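Local coordinates for uncharacterized protein (Pseudomonas aeruginosa, PDB 5BR9) that probably takes part, as the TsaB protein of the KAE1/TsaD family, in making the threonylcarbamoyladenosine modification of tRNA, at residues A108-R113 with L193-D198; G116-A121 with Y136-G141; E20-A25 with Q45-M50. All blocks are in the same frame, centred on the assembly; numbering follows the deposited sequence.

Interaction 1: residues A108-R113 with L193-D198; sequences AQRAYR and LPHAED
R113 with D198 and R110 with L193 and H195 make a polar, salt-bridged contact between a helix and the loop and first turn of another. Helix 103-115 covers the sheet of one lobe of this ASKHA-type fold, and helix 196-208 begins against the sheet of the other, so the contact spans the lobes. R113 bends at its third torsion (56°) and brings its guanidinium side-on to the D198 carboxylate: NE faces OD1, and NH2 binds OD2 at 2.8 Å in an almost straight line. The two planes nearly coincide and both oxygens offer their syn lone pairs, the classic bidentate grip that fixes the rotation of each group. D198 also packs on the first helix, its OD2 lying 3.2 Å from R110 CB. E197 plays a different part. Its carboxylate stacks on one face of the same guanidinium, with E197 OE1 3.7 Å above the plane, so only charge and packing act there, in a long salt bridge. R110 reaches out fully extended, its NH1 donating to L193 O at 2.8 Å from above the carbonyl plane. The H195 ring stands almost perpendicular to this guanidinium, the CD2 corner of the ring set over the centre of the guanidinium face. The N-cap bond helps to hold that ring: H195 ND1 accepts from E197 N at 3.1 Å, in the ring plane. Beyond the two segments, Y36 of strand 31-38 stacks on H195, E114 of helix 103-115 forms a salt bridge with R110, and S23 on strand 21-28 binds A196 N.

Interaction 2: residues G116-A121 with Y136-G141; sequences GAERVA and YQLQQG
L138 turns its CG anti to the backbone N (chi1 -166°), which carries CD2 across the extended side chain of E118; L138 CD2 lies 3.8 Å from E118 CD, a methyl against the carboxylate carbon. One residue along, Q137 also extends from an anti first torsion (174°) and runs beside R119, both pointing the same way. Here the aliphatic part of the arginine does the touching: R119 CD is 3.8 Å from Q137 OE1, and the guanidinium and amide planes are nearly perpendicular. The charged end of R119 continues to a salt bridge with D167. These neighbours are set by an antiparallel beta hairpin, strands 119-125 and 131-139, in which R119 and Q137 form a non-hydrogen-bonded pair and V120 and Y136 a hydrogen-bonded one. V120 N donates to Y136 O at 2.9 Å, and Y136 N returns a bond to V120 O at 2.8 Å. Beyond them L138 N binds E118 O at 2.9 Å in the carbonyl plane, while the same oxygen takes a CA-H...O contact from Q137 CA at 3.2 Å. On the face bearing V120 and Y136, helix 103-115 packs down, and the Y136 hydroxyl binds E149. The chemistry implies a division of labour: backbone amides and carbonyls hold the segments together, no side-chain hydrogen bond joins them, and R119 and Y136 send their polar ends to other parts of the fold.

Interaction 3: residues E20-A25 with Q45-M50; sequences EACSVA and QRLLPM
C22 and V24 meet L47 and M50 over one face of the strand in its sheet, and no ring or planar side chain takes part in the contact. On the other face S23 points away and its OG binds A196 N, while at the edges of the strand the backbone pairs with strands 12-16 and 31-38. This is the ribonuclease H-like architecture of the ASKHA group, in which three consecutive antiparallel strands are followed by a helix that lies on the sheet. Helix 43-58 runs almost along the strand, the segments 20° apart in direction and their axes 8.6 Å from each other at closest approach. The packing is apolar and buried. L47, with CG anti to the backbone N (chi1 179°), sends CD1 between the two strand residues, 3.8 Å from C22 SG and 4.0 Å from V24 CG1. C22 SG also touches M50 SD at 3.8 Å, sulfur against sulfur with no bond between them. The helix is kinked here: the N of L48 and of P49 make no bond to the preceding turn, and P49 has no N-H to offer, yet M50 N still bonds to R46 O. Other sides of this helix face the second subunit, where L48 packs on F92 of that chain and Q45 on L219 of the same chain. In M50 a bend at the third torsion (55°) folds the methyl back over the strand: M50 CE rests 3.8 Å from V24 CG2 and 3.5 Å from C22 O.

Interactions 1 and 2 adjoin, their centres 11 Å apart, because helix 103-115 serves both: it leads directly into strand 119-125, and its residue Q109 reaches the turn that follows strand 131-139, where Q109 NE2 probably donates to G141 O at 3.0 Å. Y112 packs on L138 from the same helix. Interaction 3 meets interaction 1 on the other lobe, through segment 193-198, with centres 16 Å apart; S23 OG lies 2.9 Å from A196 N, and A25 CB touches A196 O. Interactions 2 and 3 do not meet, being about 27 Å apart between centres. Interaction 1 therefore stands between the two sheets, linking the hairpin of one with the strand-and-helix layer of the other.

Interaction 1: residues A108-R113 with L193-D198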
# COMPACT_ATOMS: atom_id res chain seq x y z
N ALA A 108 -6.60 23.23 2.65
CA ALA A 108 -7.45 24.33 3.05
C ALA A 108 -7.20 24.65 4.52
O ALA A 108 -7.01 25.81 4.88
CB ALA A 108 -8.91 23.98 2.82
N GLN A 109 -7.15 23.61 5.35
CA GLN A 109 -6.92 23.78 6.77
C GLN A 109 -5.53 24.40 6.98
O GLN A 109 -5.36 25.28 7.84
CB GLN A 109 -7.02 22.46 7.53
CG GLN A 109 -7.13 22.65 9.04
CD GLN A 109 -8.49 23.19 9.44
OE1 GLN A 109 -9.48 22.93 8.76
NE2 GLN A 109 -8.54 23.96 10.52
N ARG A 110 -4.55 23.95 6.19
CA ARG A 110 -3.21 24.54 6.30
C ARG A 110 -3.18 26.01 5.91
O ARG A 110 -2.56 26.84 6.59
CB ARG A 110 -2.20 23.78 5.46
CG ARG A 110 -0.81 24.39 5.53
CD ARG A 110 0.25 23.46 4.99
NE ARG A 110 1.59 24.00 5.23
CZ ARG A 110 2.71 23.44 4.80
NH1 ARG A 110 2.66 22.31 4.11
NH2 ARG A 110 3.87 24.01 5.07
N ALA A 111 -3.87 26.35 4.82
CA ALA A 111 -3.89 27.73 4.36
C ALA A 111 -4.60 28.61 5.41
O ALA A 111 -4.24 29.76 5.63
CB ALA A 111 -4.55 27.85 3.00
N TYR A 112 -5.62 28.04 6.04
CA TYR A 112 -6.30 28.74 7.11
C TYR A 112 -5.34 29.01 8.27
O TYR A 112 -5.23 30.14 8.73
CB TYR A 112 -7.51 27.95 7.59
CG TYR A 112 -8.03 28.48 8.91
CD1 TYR A 112 -8.59 29.76 8.99
CD2 TYR A 112 -7.92 27.74 10.08
CE1 TYR A 112 -9.04 30.27 10.20
CE2 TYR A 112 -8.37 28.25 11.31
CZ TYR A 112 -8.94 29.52 11.35
OH TYR A 112 -9.39 30.03 12.54
N ARG A 113 -4.64 27.97 8.71
CA ARG A 113 -3.72 28.12 9.84
C ARG A 113 -2.58 29.10 9.54
O ARG A 113 -2.20 29.89 10.40
CB ARG A 113 -3.13 26.76 10.24
CG ARG A 113 -2.10 26.83 11.35
CD ARG A 113 -1.63 25.44 11.77
NE ARG A 113 -1.10 24.65 10.65
CZ ARG A 113 0.14 24.78 10.17
NH1 ARG A 113 0.97 25.66 10.71
NH2 ARG A 113 0.54 24.01 9.17
N LEU A 193 1.69 22.38 0.13
CA LEU A 193 1.48 20.95 0.19
C LEU A 193 0.72 20.57 1.47
O LEU A 193 0.64 21.38 2.39
CB LEU A 193 2.84 20.22 0.12
CG LEU A 193 3.69 20.43 -1.14
CD1 LEU A 193 4.99 19.62 -1.08
CD2 LEU A 193 2.89 20.05 -2.41
N PRO A 194 0.10 19.37 1.51
CA PRO A 194 -0.54 18.87 2.72
C PRO A 194 0.44 18.72 3.88
O PRO A 194 1.60 18.46 3.65
CB PRO A 194 -1.08 17.50 2.29
CG PRO A 194 -1.27 17.62 0.84
CD PRO A 194 -0.14 18.49 0.36
N HIS A 195 -0.03 18.88 5.10
CA HIS A 195 0.81 18.78 6.29
C HIS A 195 0.03 17.98 7.35
O HIS A 195 -1.15 18.26 7.62
CB HIS A 195 1.16 20.19 6.77
CG HIS A 195 2.28 20.25 7.75
ND1 HIS A 195 2.27 19.58 8.96
CD2 HIS A 195 3.44 20.96 7.73
CE1 HIS A 195 3.38 19.84 9.61
NE2 HIS A 195 4.10 20.68 8.90
N ALA A 196 0.65 16.96 7.92
CA ALA A 196 -0.02 16.09 8.89
C ALA A 196 -0.58 16.87 10.09
O ALA A 196 -1.57 16.46 10.70
CB ALA A 196 0.92 15.01 9.37
N GLU A 197 0.05 17.99 10.42
CA GLU A 197 -0.46 18.85 11.50
C GLU A 197 -1.90 19.30 11.23
O GLU A 197 -2.75 19.33 12.13
CB GLU A 197 0.44 20.06 11.70
CG GLU A 197 -0.12 21.04 12.72
CD GLU A 197 0.79 22.22 12.99
OE1 GLU A 197 1.88 22.31 12.36
OE2 GLU A 197 0.42 23.07 13.83
N ASP A 198 -2.19 19.65 9.98
CA ASP A 198 -3.52 20.12 9.63
C ASP A 198 -4.46 18.95 9.36
O ASP A 198 -5.67 19.04 9.61
CB ASP A 198 -3.42 21.07 8.43
CG ASP A 198 -2.44 22.20 8.70
OD1 ASP A 198 -2.74 23.06 9.55
OD2 ASP A 198 -1.34 22.19 8.09

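Interaction 2: residues G116-A121 with Y136-G141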
# COMPACT_ATOMS: atom_id res chain seq x y z
N GLY A 116 -4.45 32.65 7.52
CA GLY A 116 -5.69 33.12 8.12
C GLY A 116 -6.87 33.16 7.15
O GLY A 116 -7.92 33.71 7.49
N ALA A 117 -6.71 32.58 5.97
CA ALA A 117 -7.79 32.59 4.96
C ALA A 117 -8.95 31.68 5.36
O ALA A 117 -8.76 30.51 5.65
CB ALA A 117 -7.24 32.18 3.60
N GLU A 118 -10.15 32.24 5.37
CA GLU A 118 -11.31 31.50 5.83
C GLU A 118 -12.09 30.91 4.68
O GLU A 118 -12.97 30.07 4.87
CB GLU A 118 -12.18 32.41 6.68
CG GLU A 118 -11.46 32.79 7.95
CD GLU A 118 -12.32 33.45 8.97
OE1 GLU A 118 -13.52 33.65 8.70
OE2 GLU A 118 -11.79 33.74 10.06
N ARG A 119 -11.73 31.34 3.47
CA ARG A 119 -12.25 30.74 2.26
C ARG A 119 -11.09 30.37 1.35
O ARG A 119 -10.29 31.22 0.96
CB ARG A 119 -13.23 31.69 1.56
CG ARG A 119 -14.36 32.11 2.50
CD ARG A 119 -15.64 32.51 1.79
NE ARG A 119 -15.63 33.89 1.36
CZ ARG A 119 -16.73 34.59 1.05
NH1 ARG A 119 -16.63 35.85 0.67
NH2 ARG A 119 -17.92 34.02 1.15
N VAL A 120 -10.99 29.08 1.04
CA VAL A 120 -9.86 28.58 0.26
C VAL A 120 -10.34 27.71 -0.89
O VAL A 120 -11.14 26.79 -0.71
CB VAL A 120 -8.86 27.78 1.12
CG1 VAL A 120 -7.80 27.15 0.23
CG2 VAL A 120 -8.20 28.68 2.16
N ALA A 121 -9.89 28.04 -2.09
CA ALA A 121 -10.07 27.15 -3.22
C ALA A 121 -8.80 26.29 -3.32
O ALA A 121 -7.73 26.79 -3.64
CB ALA A 121 -10.33 27.95 -4.51
N TYR A 136 -13.36 25.38 0.17
CA TYR A 136 -13.55 25.15 1.59
C TYR A 136 -13.78 26.47 2.31
O TYR A 136 -13.26 27.51 1.89
CB TYR A 136 -12.32 24.42 2.17
CG TYR A 136 -12.27 22.96 1.79
CD1 TYR A 136 -12.69 21.98 2.68
CD2 TYR A 136 -11.83 22.56 0.51
CE1 TYR A 136 -12.68 20.64 2.34
CE2 TYR A 136 -11.81 21.19 0.15
CZ TYR A 136 -12.24 20.24 1.08
OH TYR A 136 -12.27 18.90 0.77
N GLN A 137 -14.58 26.42 3.38
CA GLN A 137 -14.87 27.60 4.20
C GLN A 137 -14.87 27.21 5.68
O GLN A 137 -15.36 26.14 6.06
CB GLN A 137 -16.20 28.22 3.81
CG GLN A 137 -16.64 29.39 4.72
CD GLN A 137 -17.80 30.21 4.15
OE1 GLN A 137 -18.19 30.03 2.98
NE2 GLN A 137 -18.34 31.12 4.96
N LEU A 138 -14.32 28.09 6.50
CA LEU A 138 -14.25 27.88 7.93
C LEU A 138 -15.62 27.78 8.59
O LEU A 138 -16.50 28.61 8.38
CB LEU A 138 -13.45 29.01 8.58
CG LEU A 138 -13.00 28.78 10.02
CD1 LEU A 138 -11.88 27.74 10.09
CD2 LEU A 138 -12.55 30.09 10.63
N GLN A 139 -15.77 26.76 9.43
CA GLN A 139 -17.00 26.49 10.15
C GLN A 139 -16.57 25.98 11.52
O GLN A 139 -16.21 24.80 11.65
CB GLN A 139 -17.84 25.46 9.39
CG GLN A 139 -19.35 25.70 9.32
CD GLN A 139 -19.98 24.88 8.17
OE1 GLN A 139 -19.64 25.08 6.99
NE2 GLN A 139 -20.88 23.96 8.51
N GLN A 140 -16.56 26.87 12.51
CA GLN A 140 -16.20 26.49 13.87
C GLN A 140 -14.81 25.85 13.94
O GLN A 140 -14.63 24.79 14.53
CB GLN A 140 -17.24 25.52 14.44
CG GLN A 140 -18.52 26.19 14.85
CD GLN A 140 -19.58 25.18 15.20
OE1 GLN A 140 -19.59 24.06 14.69
NE2 GLN A 140 -20.47 25.56 16.11
N GLY A 141 -13.84 26.51 13.32
CA GLY A 141 -12.46 26.10 13.37
C GLY A 141 -12.09 25.05 12.33
O GLY A 141 -10.93 24.74 12.16

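Interaction 3: residues E20-A25 with Q45-M50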
# COMPACT_ATOMS: atom_id res chain seq x y z
N GLU A 20 5.49 14.64 -2.38
CA GLU A 20 6.92 14.43 -2.14
C GLU A 20 7.25 14.67 -0.66
O GLU A 20 8.32 14.29 -0.17
CB GLU A 20 7.76 15.35 -3.04
CG GLU A 20 7.65 16.83 -2.68
CD GLU A 20 8.49 17.73 -3.59
OE1 GLU A 20 8.20 18.95 -3.64
OE2 GLU A 20 9.42 17.22 -4.26
N ALA A 21 6.32 15.31 0.05
CA ALA A 21 6.42 15.52 1.49
C ALA A 21 5.89 14.30 2.24
O ALA A 21 4.89 13.69 1.84
CB ALA A 21 5.66 16.77 1.92
N CYS A 22 6.59 13.93 3.30
CA CYS A 22 6.15 12.88 4.19
C CYS A 22 5.99 13.48 5.59
O CYS A 22 6.91 14.10 6.12
CB CYS A 22 7.14 11.72 4.19
SG CYS A 22 6.57 10.29 5.13
N SER A 23 4.82 13.33 6.19
CA SER A 23 4.66 13.96 7.50
C SER A 23 3.76 13.15 8.41
O SER A 23 2.90 12.37 7.96
CB SER A 23 4.13 15.39 7.34
OG SER A 23 2.83 15.40 6.80
N VAL A 24 4.01 13.31 9.71
CA VAL A 24 3.29 12.57 10.74
C VAL A 24 2.95 13.53 11.87
O VAL A 24 3.68 14.48 12.14
CB VAL A 24 4.12 11.36 11.24
CG1 VAL A 24 4.45 10.40 10.09
CG2 VAL A 24 5.41 11.84 11.91
N ALA A 25 1.85 13.29 12.54
CA ALA A 25 1.46 14.18 13.62
C ALA A 25 0.75 13.38 14.68
O ALA A 25 0.22 12.29 14.40
CB ALA A 25 0.59 15.34 13.10
N GLN A 45 10.05 3.70 2.90
CA GLN A 45 11.15 3.37 3.78
C GLN A 45 11.23 4.34 4.94
O GLN A 45 11.87 4.04 5.95
CB GLN A 45 12.46 3.36 3.01
CG GLN A 45 12.49 2.40 1.86
CD GLN A 45 12.90 3.09 0.59
OE1 GLN A 45 12.06 3.60 -0.16
NE2 GLN A 45 14.21 3.15 0.35
N ARG A 46 10.60 5.50 4.81
CA ARG A 46 10.79 6.53 5.81
C ARG A 46 9.56 6.80 6.66
O ARG A 46 9.67 7.43 7.70
CB ARG A 46 11.28 7.82 5.15
CG ARG A 46 12.79 7.82 4.91
CD ARG A 46 13.50 8.94 5.69
NE ARG A 46 12.91 9.21 7.01
CZ ARG A 46 13.30 8.64 8.16
NH1 ARG A 46 14.28 7.74 8.17
NH2 ARG A 46 12.70 8.97 9.30
N LEU A 47 8.39 6.31 6.24
CA LEU A 47 7.16 6.59 6.96
C LEU A 47 7.13 5.99 8.37
O LEU A 47 6.89 6.70 9.35
CB LEU A 47 5.95 6.08 6.18
CG LEU A 47 4.61 6.33 6.88
CD1 LEU A 47 4.44 7.81 7.10
CD2 LEU A 47 3.45 5.79 6.03
N LEU A 48 7.36 4.69 8.48
CA LEU A 48 7.30 4.04 9.79
C LEU A 48 8.40 4.50 10.75
O LEU A 48 8.16 4.60 11.95
CB LEU A 48 7.33 2.52 9.63
CG LEU A 48 6.02 2.00 9.01
CD1 LEU A 48 6.05 0.48 8.89
CD2 LEU A 48 4.78 2.48 9.78
N PRO A 49 9.62 4.75 10.26
CA PRO A 49 10.55 5.33 11.24
C PRO A 49 10.13 6.73 11.72
O PRO A 49 10.39 7.09 12.87
CB PRO A 49 11.89 5.37 10.49
CG PRO A 49 11.77 4.30 9.44
CD PRO A 49 10.32 4.28 9.04
N MET A 50 9.50 7.52 10.86
CA MET A 50 9.02 8.83 11.30
C MET A 50 7.98 8.66 12.41
O MET A 50 7.96 9.42 13.38
CB MET A 50 8.44 9.64 10.15
CG MET A 50 9.50 10.31 9.29
SD MET A 50 8.79 11.38 8.02
CE MET A 50 7.79 12.43 9.04